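Local coordinates for protein acetyl-CoA C-acetyltransferase (Syntrophomonas wolfei subsp. wolfei, PDB 7N7Z) that probably catalyses the transfer of an acetyl group between two acetyl-CoA molecules, making acetoacetyl-CoA, as a member of the thiolase family, at residues D313-E321 with R366-L375; L279-V287 with V298-W309. All coordinates share one frame; numbering follows the deposited sequence.

Interaction 1. Residues D313-E321 with R366-L375; sequences DVDYWEVNE and RIIVSMYYEL
Arg366 reaches Glu318 where helix 366-375 packs, nearly antiparallel (158°), against strand 316-319, one of the two outermost strands of the mixed sheet within the chain, in the C-terminal half of a thiolase fold. Its NH1 makes a long salt bridge to Glu318 OE1 (3.5 Å), the carboxylate and guanidinium planes turned 64° apart. The same NH1 donates to Ser370 OG in the guanidinium plane, and Ser370 OG is also bonded to Glu202. Arg366 NH2 gives a hydrogen to a water that in turn donates to Asn320 OD1; Asn320 itself packs beside His358, a predicted catalytic residue. Ile367 supports the glutamate stem: its carbonyl O lies 3.5 Å from Glu318 CG, and its CD1 comes up to Glu318 O. One turn on, Met371 CB meets Glu318 CG at 3.8 Å, while its sulfur end leads off toward Met277 and Trp399. Glu374 then crosses the Tyr316 ring at about a right angle, laying CG over the centre of one face, 3.6 Å from the centroid, in a CH-pi contact; its carboxylate continues to Arg377 and His349. With CG anti to the backbone N, chi1 178° brings that ring face under Glu374 CG. Tyr316 OH donates to the anti lone pair of Glu318 OE2 at 2.5 Å and is itself hydrogen-bonded to His349 N. A leucine here would probably leave Glu318 OE2 and His349 N without the hydroxyl and Glu374 CG without the ring face. Leu375 closes the row, its CD2 3.7 Å from Tyr316 CB.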
loop_
_atom_site.group_PDB
_atom_site.type_symbol
_atom_site.label_atom_id
_atom_site.label_comp_id
_atom_site.label_asym_id
_atom_site.label_seq_id
_atom_site.Cartn_x
_atom_site.Cartn_y
_atom_site.Cartn_z
ATOM N N ASP B 313 6.639 -52.525 9.494
ATOM C CA ASP B 313 6.558 -52.502 10.950
ATOM C C ASP B 313 5.638 -51.397 11.455
ATOM O O ASP B 313 5.068 -51.522 12.545
ATOM C CB ASP B 313 7.953 -52.321 11.556
ATOM C CG ASP B 313 8.858 -53.512 11.305
ATOM O OD1 ASP B 313 8.335 -54.624 11.082
ATOM O OD2 ASP B 313 10.095 -53.335 11.335
ATOM N N VAL B 314 5.479 -50.319 10.687
ATOM C CA VAL B 314 4.667 -49.194 11.131
ATOM C C VAL B 314 3.195 -49.574 11.066
ATOM O O VAL B 314 2.706 -50.057 10.036
ATOM C CB VAL B 314 4.963 -47.951 10.279
ATOM C CG1 VAL B 314 4.301 -46.720 10.881
ATOM C CG2 VAL B 314 6.466 -47.750 10.148
ATOM N N ASP B 315 2.478 -49.352 12.170
ATOM C CA ASP B 315 1.073 -49.739 12.235
ATOM C C ASP B 315 0.171 -48.754 11.502
ATOM O O ASP B 315 -0.890 -49.149 11.005
ATOM C CB ASP B 315 0.625 -49.860 13.693
ATOM C CG ASP B 315 1.311 -51.001 14.426
ATOM O OD1 ASP B 315 1.690 -51.995 13.771
ATOM O OD2 ASP B 315 1.468 -50.903 15.663
ATOM N N TYR B 316 0.558 -47.483 11.425
ATOM C CA TYR B 316 -0.260 -46.490 10.745
ATOM C C TYR B 316 0.627 -45.337 10.297
ATOM O O TYR B 316 1.577 -44.971 10.995
ATOM C CB TYR B 316 -1.385 -45.977 11.652
ATOM C CG TYR B 316 -2.240 -44.910 11.010
ATOM C CD1 TYR B 316 -3.097 -45.217 9.962
ATOM C CD2 TYR B 316 -2.190 -43.594 11.450
ATOM C CE1 TYR B 316 -3.879 -44.244 9.369
ATOM C CE2 TYR B 316 -2.970 -42.615 10.865
ATOM C CZ TYR B 316 -3.812 -42.946 9.825
ATOM O OH TYR B 316 -4.591 -41.975 9.237
ATOM N N TRP B 317 0.306 -44.775 9.133
ATOM C CA TRP B 317 1.066 -43.688 8.535
ATOM C C TRP B 317 0.162 -42.486 8.301
ATOM O O TRP B 317 -0.996 -42.636 7.900
ATOM C CB TRP B 317 1.680 -44.110 7.196
ATOM C CG TRP B 317 2.950 -44.890 7.307
ATOM C CD1 TRP B 317 3.086 -46.246 7.234
ATOM C CD2 TRP B 317 4.270 -44.363 7.488
ATOM N NE1 TRP B 317 4.407 -46.596 7.365
ATOM C CE2 TRP B 317 5.155 -45.459 7.525
ATOM C CE3 TRP B 317 4.789 -43.073 7.628
ATOM C CZ2 TRP B 317 6.529 -45.304 7.694
ATOM C CZ3 TRP B 317 6.154 -42.921 7.798
ATOM C CH2 TRP B 317 7.008 -44.031 7.830
ATOM N N GLU B 318 0.700 -41.294 8.546
ATOM C CA GLU B 318 0.066 -40.036 8.153
ATOM C C GLU B 318 0.997 -39.366 7.147
ATOM O O GLU B 318 1.961 -38.697 7.534
ATOM C CB GLU B 318 -0.193 -39.132 9.354
ATOM C CG GLU B 318 -1.501 -39.403 10.075
ATOM C CD GLU B 318 -2.706 -38.855 9.331
ATOM O OE1 GLU B 318 -2.776 -37.622 9.129
ATOM O OE2 GLU B 318 -3.587 -39.658 8.955
ATOM N N VAL B 319 0.715 -39.553 5.862
ATOM C CA VAL B 319 1.485 -38.947 4.783
ATOM C C VAL B 319 0.635 -37.831 4.192
ATOM O O VAL B 319 -0.390 -38.092 3.550
ATOM C CB VAL B 319 1.881 -39.973 3.714
ATOM C CG1 VAL B 319 2.649 -39.296 2.591
ATOM C CG2 VAL B 319 2.708 -41.088 4.333
ATOM N N ASN B 320 1.057 -36.589 4.411
ATOM C CA ASN B 320 0.292 -35.446 3.937
ATOM C C ASN B 320 0.147 -35.491 2.421
ATOM O O ASN B 320 1.136 -35.617 1.693
ATOM C CB ASN B 320 0.970 -34.144 4.361
ATOM C CG ASN B 320 0.130 -32.921 4.050
ATOM O OD1 ASN B 320 -1.032 -32.834 4.449
ATOM N ND2 ASN B 320 0.713 -31.970 3.329
ATOM N N GLU B 321 -1.093 -35.391 1.950
ATOM C CA GLU B 321 -1.385 -35.339 0.519
ATOM C C GLU B 321 -1.446 -33.873 0.110
ATOM O O GLU B 321 -2.460 -33.201 0.316
ATOM C CB GLU B 321 -2.695 -36.055 0.202
ATOM C CG GLU B 321 -2.779 -37.500 0.685
ATOM C CD GLU B 321 -4.203 -38.030 0.689
ATOM O OE1 GLU B 321 -5.145 -37.209 0.684
ATOM O OE2 GLU B 321 -4.381 -39.268 0.692
ATOM N N ARG B 366 0.425 -31.217 12.759
ATOM C CA ARG B 366 -0.951 -31.698 12.704
ATOM C C ARG B 366 -0.994 -33.199 12.449
ATOM O O ARG B 366 -1.687 -33.943 13.153
ATOM C CB ARG B 366 -1.723 -30.949 11.615
ATOM C CG ARG B 366 -3.223 -30.851 11.861
ATOM C CD ARG B 366 -3.958 -32.105 11.402
ATOM N NE ARG B 366 -3.886 -32.282 9.955
ATOM C CZ ARG B 366 -4.033 -33.442 9.328
ATOM N NH1 ARG B 366 -4.267 -34.563 9.991
ATOM N NH2 ARG B 366 -3.943 -33.477 8.002
ATOM N N ILE B 367 -0.253 -33.665 11.441
ATOM C CA ILE B 367 -0.309 -35.073 11.075
ATOM C C ILE B 367 0.331 -35.955 12.138
ATOM O O ILE B 367 -0.002 -37.142 12.230
ATOM C CB ILE B 367 0.347 -35.293 9.698
ATOM C CG1 ILE B 367 1.824 -34.898 9.716
ATOM C CG2 ILE B 367 -0.395 -34.497 8.628
ATOM C CD1 ILE B 367 2.573 -35.342 8.473
ATOM N N ILE B 368 1.242 -35.413 12.947
ATOM C CA ILE B 368 1.737 -36.168 14.094
ATOM C C ILE B 368 0.635 -36.317 15.134
ATOM O O ILE B 368 0.428 -37.401 15.692
ATOM C CB ILE B 368 2.982 -35.491 14.692
ATOM C CG1 ILE B 368 4.168 -35.573 13.732
ATOM C CG2 ILE B 368 3.357 -36.140 16.010
ATOM C CD1 ILE B 368 5.238 -34.549 14.032
ATOM N N VAL B 369 -0.092 -35.231 15.410
ATOM C CA VAL B 369 -1.208 -35.294 16.350
ATOM C C VAL B 369 -2.246 -36.299 15.867
ATOM O O VAL B 369 -2.697 -37.168 16.623
ATOM C CB VAL B 369 -1.826 -33.896 16.538
ATOM C CG1 VAL B 369 -3.159 -33.996 17.269
ATOM C CG2 VAL B 369 -0.868 -32.983 17.285
ATOM N N SER B 370 -2.644 -36.191 14.597
ATOM C CA SER B 370 -3.652 -37.101 14.061
ATOM C C SER B 370 -3.137 -38.533 14.028
ATOM O O SER B 370 -3.891 -39.475 14.301
ATOM C CB SER B 370 -4.072 -36.648 12.664
ATOM O OG SER B 370 -4.764 -35.414 12.722
ATOM N N MET B 371 -1.856 -38.718 13.702
ATOM C CA MET B 371 -1.276 -40.055 13.710
ATOM C C MET B 371 -1.486 -40.728 15.060
ATOM O O MET B 371 -2.007 -41.846 15.136
ATOM C CB MET B 371 0.216 -39.981 13.373
ATOM C CG MET B 371 0.930 -41.330 13.371
ATOM S SD MET B 371 2.713 -41.167 13.584
ATOM C CE MET B 371 2.790 -40.780 15.328
ATOM N N TYR B 372 -1.087 -40.056 16.143
ATOM C CA TYR B 372 -1.214 -40.655 17.467
ATOM C C TYR B 372 -2.656 -41.055 17.755
ATOM O O TYR B 372 -2.936 -42.205 18.111
ATOM C CB TYR B 372 -0.725 -39.689 18.547
ATOM C CG TYR B 372 -1.281 -40.042 19.909
ATOM C CD1 TYR B 372 -0.738 -41.083 20.651
ATOM C CD2 TYR B 372 -2.365 -39.355 20.442
ATOM C CE1 TYR B 372 -1.246 -41.420 21.888
ATOM C CE2 TYR B 372 -2.884 -39.689 21.679
ATOM C CZ TYR B 372 -2.320 -40.722 22.398
ATOM O OH TYR B 372 -2.831 -41.059 23.631
ATOM N N TYR B 373 -3.587 -40.110 17.622
ATOM C CA TYR B 373 -4.966 -40.379 18.009
ATOM C C TYR B 373 -5.603 -41.467 17.155
ATOM O O TYR B 373 -6.552 -42.116 17.609
ATOM C CB TYR B 373 -5.782 -39.090 17.938
ATOM C CG TYR B 373 -5.674 -38.261 19.197
ATOM C CD1 TYR B 373 -6.416 -38.580 20.326
ATOM C CD2 TYR B 373 -4.818 -37.169 19.263
ATOM C CE1 TYR B 373 -6.316 -37.831 21.481
ATOM C CE2 TYR B 373 -4.714 -36.412 20.413
ATOM C CZ TYR B 373 -5.463 -36.748 21.520
ATOM O OH TYR B 373 -5.362 -35.999 22.668
ATOM N N GLU B 374 -5.105 -41.687 15.937
ATOM C CA GLU B 374 -5.557 -42.840 15.166
ATOM C C GLU B 374 -4.961 -44.128 15.721
ATOM O O GLU B 374 -5.640 -45.160 15.774
ATOM C CB GLU B 374 -5.195 -42.668 13.691
ATOM C CG GLU B 374 -5.777 -43.745 12.784
ATOM C CD GLU B 374 -7.286 -43.645 12.637
ATOM O OE1 GLU B 374 -7.888 -42.722 13.228
ATOM O OE2 GLU B 374 -7.872 -44.490 11.926
ATOM N N LEU B 375 -3.693 -44.088 16.140
ATOM C CA LEU B 375 -3.121 -45.228 16.849
ATOM C C LEU B 375 -3.955 -45.566 18.079
ATOM O O LEU B 375 -4.277 -46.733 18.328
ATOM C CB LEU B 375 -1.677 -44.931 17.257
ATOM C CG LEU B 375 -0.621 -44.747 16.166
ATOM C CD1 LEU B 375 0.743 -44.529 16.810
ATOM C CD2 LEU B 375 -0.584 -45.933 15.219
HETATM O O HOH W 1 -2.859 -31.969 5.947
#

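Interaction 2. Residues L279-V287 with V298-W309; sequences LVGICSEGV and VAMPKVLKQAGW
Cys283 and Val303 meet in the close-packed middle of this contact, where helix 298-307 runs obliquely antiparallel to strand 279-285 (141° between their directions), on one face of the mixed sheet of the thiolase fold. Cys283 SG, held between the backbone N and the carbonyl carbon (chi1 64°), lies 3.6 Å from Val303 CB. Val303 CG2 presses on the backbone at Gly281, where a beta carbon would sit too close to that methyl. Gly281 and Val280 form a classic beta bulge facing Leu398 on the neighbouring strand. At the far end Val287 CG1 and Val298 CG2 are squeezed to 3.5 Å, tighter than usual for two methyls, and Val298 CG2 also touches Glu285 CG. At the other end Val280 sets CG1 over one face of the Trp309 indole, offset toward its rim and 3.7 Å from CZ2, and also against Ala307 CB. Gly308, with positive phi, ends the helix in a Schellman motif just before that tryptophan, whose ring also has a cation-pi partner in Lys382.

The side bearing Gln306 and Lys302 is polar and nearer to solvent, Gln306 being exposed, with a water bridging to the strand: Gln306 OE1 accepts from a water that takes the N-H of Ile282. Lys110 of the second subunit packs on Gln306 and Cys283. Lys302, extended beyond CG, crosses Glu285 at about a right angle; its NZ donates to Ser284 O at 2.6 Å, almost straight in line with the carbonyl, and to Glu285 OE1 at 2.7 Å in a salt bridge. Arg82 of the second subunit packs on Glu285 as well. One ammonium therefore ties a backbone carbonyl and a carboxylate of the strand to the helix, and the nearby positive charge would probably favour the ionised form of Glu285.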
loop_
_atom_site.group_PDB
_atom_site.type_symbol
_atom_site.label_atom_id
_atom_site.label_comp_id
_atom_site.label_asym_id
_atom_site.label_seq_id
_atom_site.Cartn_x
_atom_site.Cartn_y
_atom_site.Cartn_z
ATOM N N LEU B 279 9.317 -40.779 20.943
ATOM C CA LEU B 279 10.017 -40.478 19.703
ATOM C C LEU B 279 10.966 -41.615 19.348
ATOM O O LEU B 279 11.829 -41.989 20.148
ATOM C CB LEU B 279 10.788 -39.166 19.848
ATOM C CG LEU B 279 11.641 -38.738 18.651
ATOM C CD1 LEU B 279 10.769 -38.452 17.437
ATOM C CD2 LEU B 279 12.478 -37.521 19.010
ATOM N N VAL B 280 10.801 -42.166 18.151
ATOM C CA VAL B 280 11.683 -43.209 17.636
ATOM C C VAL B 280 12.723 -42.628 16.688
ATOM O O VAL B 280 13.914 -42.916 16.806
ATOM C CB VAL B 280 10.855 -44.313 16.941
ATOM C CG1 VAL B 280 11.774 -45.390 16.378
ATOM C CG2 VAL B 280 9.843 -44.918 17.907
ATOM N N GLY B 281 12.281 -41.813 15.738
ATOM C CA GLY B 281 13.188 -41.199 14.789
ATOM C C GLY B 281 12.542 -39.996 14.146
ATOM O O GLY B 281 11.320 -39.820 14.192
ATOM N N ILE B 282 13.385 -39.162 13.545
ATOM C CA ILE B 282 12.933 -37.942 12.886
ATOM C C ILE B 282 14.118 -37.352 12.135
ATOM O O ILE B 282 15.221 -37.250 12.682
ATOM C CB ILE B 282 12.351 -36.940 13.898
ATOM C CG1 ILE B 282 11.801 -35.710 13.173
ATOM C CG2 ILE B 282 13.405 -36.536 14.917
ATOM C CD1 ILE B 282 10.836 -34.895 14.007
ATOM N N CYS B 283 13.909 -36.967 10.881
ATOM C CA CYS B 283 15.008 -36.477 10.060
ATOM C C CYS B 283 14.433 -35.774 8.839
ATOM O O CYS B 283 13.229 -35.820 8.579
ATOM C CB CYS B 283 15.941 -37.616 9.640
ATOM S SG CYS B 283 15.174 -38.858 8.569
ATOM N N SER B 284 15.321 -35.118 8.098
ATOM C CA SER B 284 14.984 -34.472 6.843
ATOM C C SER B 284 15.728 -35.148 5.698
ATOM O O SER B 284 16.715 -35.862 5.900
ATOM C CB SER B 284 15.333 -32.978 6.874
ATOM O OG SER B 284 14.730 -32.334 7.982
ATOM N N GLU B 285 15.232 -34.918 4.486
ATOM C CA GLU B 285 15.897 -35.382 3.276
ATOM C C GLU B 285 15.264 -34.696 2.075
ATOM O O GLU B 285 14.045 -34.766 1.883
ATOM C CB GLU B 285 15.811 -36.903 3.143
ATOM C CG GLU B 285 16.572 -37.459 1.943
ATOM C CD GLU B 285 18.081 -37.402 2.120
ATOM O OE1 GLU B 285 18.543 -37.161 3.256
ATOM O OE2 GLU B 285 18.807 -37.595 1.121
ATOM N N GLY B 286 16.080 -34.033 1.263
ATOM C CA GLY B 286 15.582 -33.176 0.214
ATOM C C GLY B 286 15.512 -33.848 -1.143
ATOM O O GLY B 286 16.130 -34.881 -1.391
ATOM N N VAL B 287 14.715 -33.239 -2.020
ATOM C CA VAL B 287 14.683 -33.556 -3.438
ATOM C C VAL B 287 14.683 -32.232 -4.191
ATOM O O VAL B 287 14.514 -31.163 -3.605
ATOM C CB VAL B 287 13.461 -34.414 -3.830
ATOM C CG1 VAL B 287 13.524 -35.772 -3.148
ATOM C CG2 VAL B 287 12.165 -33.698 -3.481
ATOM N N VAL B 298 11.942 -40.199 -0.219
ATOM C CA VAL B 298 13.323 -40.302 0.220
ATOM C C VAL B 298 13.468 -40.109 1.726
ATOM O O VAL B 298 14.419 -40.632 2.315
ATOM C CB VAL B 298 14.224 -39.306 -0.544
ATOM C CG1 VAL B 298 14.317 -39.691 -2.014
ATOM C CG2 VAL B 298 13.714 -37.880 -0.394
ATOM N N ALA B 299 12.549 -39.383 2.367
ATOM C CA ALA B 299 12.624 -39.195 3.811
ATOM C C ALA B 299 12.129 -40.426 4.562
ATOM O O ALA B 299 12.730 -40.826 5.565
ATOM C CB ALA B 299 11.815 -37.964 4.220
ATOM N N MET B 300 11.042 -41.038 4.093
ATOM C CA MET B 300 10.498 -42.199 4.792
ATOM C C MET B 300 11.490 -43.352 4.857
ATOM O O MET B 300 11.699 -43.896 5.956
ATOM C CB MET B 300 9.186 -42.629 4.128
ATOM C CG MET B 300 8.032 -41.676 4.372
ATOM S SD MET B 300 6.654 -41.987 3.253
ATOM C CE MET B 300 5.948 -43.459 3.990
ATOM N N PRO B 301 12.128 -43.776 3.762
ATOM C CA PRO B 301 13.133 -44.843 3.889
ATOM C C PRO B 301 14.297 -44.456 4.783
ATOM O O PRO B 301 14.840 -45.315 5.489
ATOM C CB PRO B 301 13.590 -45.078 2.440
ATOM C CG PRO B 301 12.525 -44.475 1.581
ATOM C CD PRO B 301 11.967 -43.332 2.366
ATOM N N LYS B 302 14.693 -43.183 4.778
ATOM C CA LYS B 302 15.835 -42.755 5.579
ATOM C C LYS B 302 15.548 -42.902 7.069
ATOM O O LYS B 302 16.320 -43.533 7.800
ATOM C CB LYS B 302 16.198 -41.310 5.242
ATOM C CG LYS B 302 17.478 -40.828 5.904
ATOM C CD LYS B 302 17.903 -39.475 5.365
ATOM C CE LYS B 302 18.653 -38.670 6.411
ATOM N NZ LYS B 302 18.923 -37.277 5.958
ATOM N N VAL B 303 14.443 -42.318 7.540
ATOM C CA VAL B 303 14.120 -42.392 8.963
ATOM C C VAL B 303 13.968 -43.844 9.398
ATOM O O VAL B 303 14.351 -44.218 10.514
ATOM C CB VAL B 303 12.855 -41.569 9.271
ATOM C CG1 VAL B 303 11.628 -42.188 8.613
ATOM C CG2 VAL B 303 12.659 -41.442 10.775
ATOM N N LEU B 304 13.413 -44.689 8.525
ATOM C CA LEU B 304 13.299 -46.107 8.849
ATOM C C LEU B 304 14.674 -46.732 9.046
ATOM O O LEU B 304 14.860 -47.581 9.925
ATOM C CB LEU B 304 12.530 -46.835 7.748
ATOM C CG LEU B 304 11.010 -46.655 7.757
ATOM C CD1 LEU B 304 10.404 -47.191 6.468
ATOM C CD2 LEU B 304 10.389 -47.341 8.966
ATOM N N LYS B 305 15.653 -46.321 8.238
ATOM C CA LYS B 305 17.012 -46.828 8.403
ATOM C C LYS B 305 17.606 -46.364 9.727
ATOM O O LYS B 305 18.167 -47.166 10.483
ATOM C CB LYS B 305 17.884 -46.373 7.232
ATOM C CG LYS B 305 19.090 -47.263 6.972
ATOM C CD LYS B 305 20.034 -46.642 5.952
ATOM C CE LYS B 305 21.406 -46.371 6.551
ATOM N NZ LYS B 305 22.233 -45.484 5.681
ATOM N N GLN B 306 17.481 -45.069 10.029
ATOM C CA GLN B 306 18.041 -44.535 11.266
ATOM C C GLN B 306 17.510 -45.268 12.492
ATOM O O GLN B 306 18.220 -45.388 13.496
ATOM C CB GLN B 306 17.732 -43.039 11.377
ATOM C CG GLN B 306 18.305 -42.195 10.249
ATOM C CD GLN B 306 18.284 -40.707 10.560
ATOM O OE1 GLN B 306 17.357 -40.207 11.199
ATOM N NE2 GLN B 306 19.309 -39.994 10.108
ATOM N N ALA B 307 16.274 -45.766 12.430
ATOM C CA ALA B 307 15.636 -46.403 13.574
ATOM C C ALA B 307 15.703 -47.924 13.539
ATOM O O ALA B 307 15.412 -48.562 14.556
ATOM C CB ALA B 307 14.167 -45.966 13.667
ATOM N N GLY B 308 16.076 -48.518 12.407
ATOM C CA GLY B 308 16.123 -49.963 12.312
ATOM C C GLY B 308 14.792 -50.620 12.041
ATOM O O GLY B 308 14.663 -51.834 12.227
ATOM N N TRP B 309 13.794 -49.856 11.611
ATOM C CA TRP B 309 12.482 -50.394 11.297
ATOM C C TRP B 309 12.378 -50.735 9.815
ATOM O O TRP B 309 13.094 -50.189 8.971
ATOM C CB TRP B 309 11.381 -49.392 11.650
ATOM C CG TRP B 309 11.107 -49.234 13.109
ATOM C CD1 TRP B 309 11.842 -49.726 14.147
ATOM C CD2 TRP B 309 10.007 -48.525 13.695
ATOM N NE1 TRP B 309 11.269 -49.367 15.344
ATOM C CE2 TRP B 309 10.141 -48.629 15.093
ATOM C CE3 TRP B 309 8.923 -47.813 13.172
ATOM C CZ2 TRP B 309 9.231 -48.049 15.974
ATOM C CZ3 TRP B 309 8.023 -47.237 14.047
ATOM C CH2 TRP B 309 8.182 -47.359 15.433
HETATM O O HOH W 2 16.030 -40.153 13.857
#

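Overall arrangement
The two contacts follow one another along the chain, interaction 2 closing before interaction 1 opens, with their centres 15 Å apart. Helix 296-307 is followed, after a short connection, by strand 316-319, and both contacts use the same mixed sheet: strand 277-285 lies inside it, while strand 316-319 is outermost within the chain, with strands 394-400 and 382-387 between them. They also touch. Met300 CE of the helix packs on Trp317 and Val319, and Leu304 and Trp309 pack on Val314. Strand 316-319 thus lies between helix 296-307 and helix 360-378, giving the sheet a helix on each face, as in the layered thiolase fold. Interaction 1 ends near predicted catalytic residues; interaction 2 reaches the second subunit.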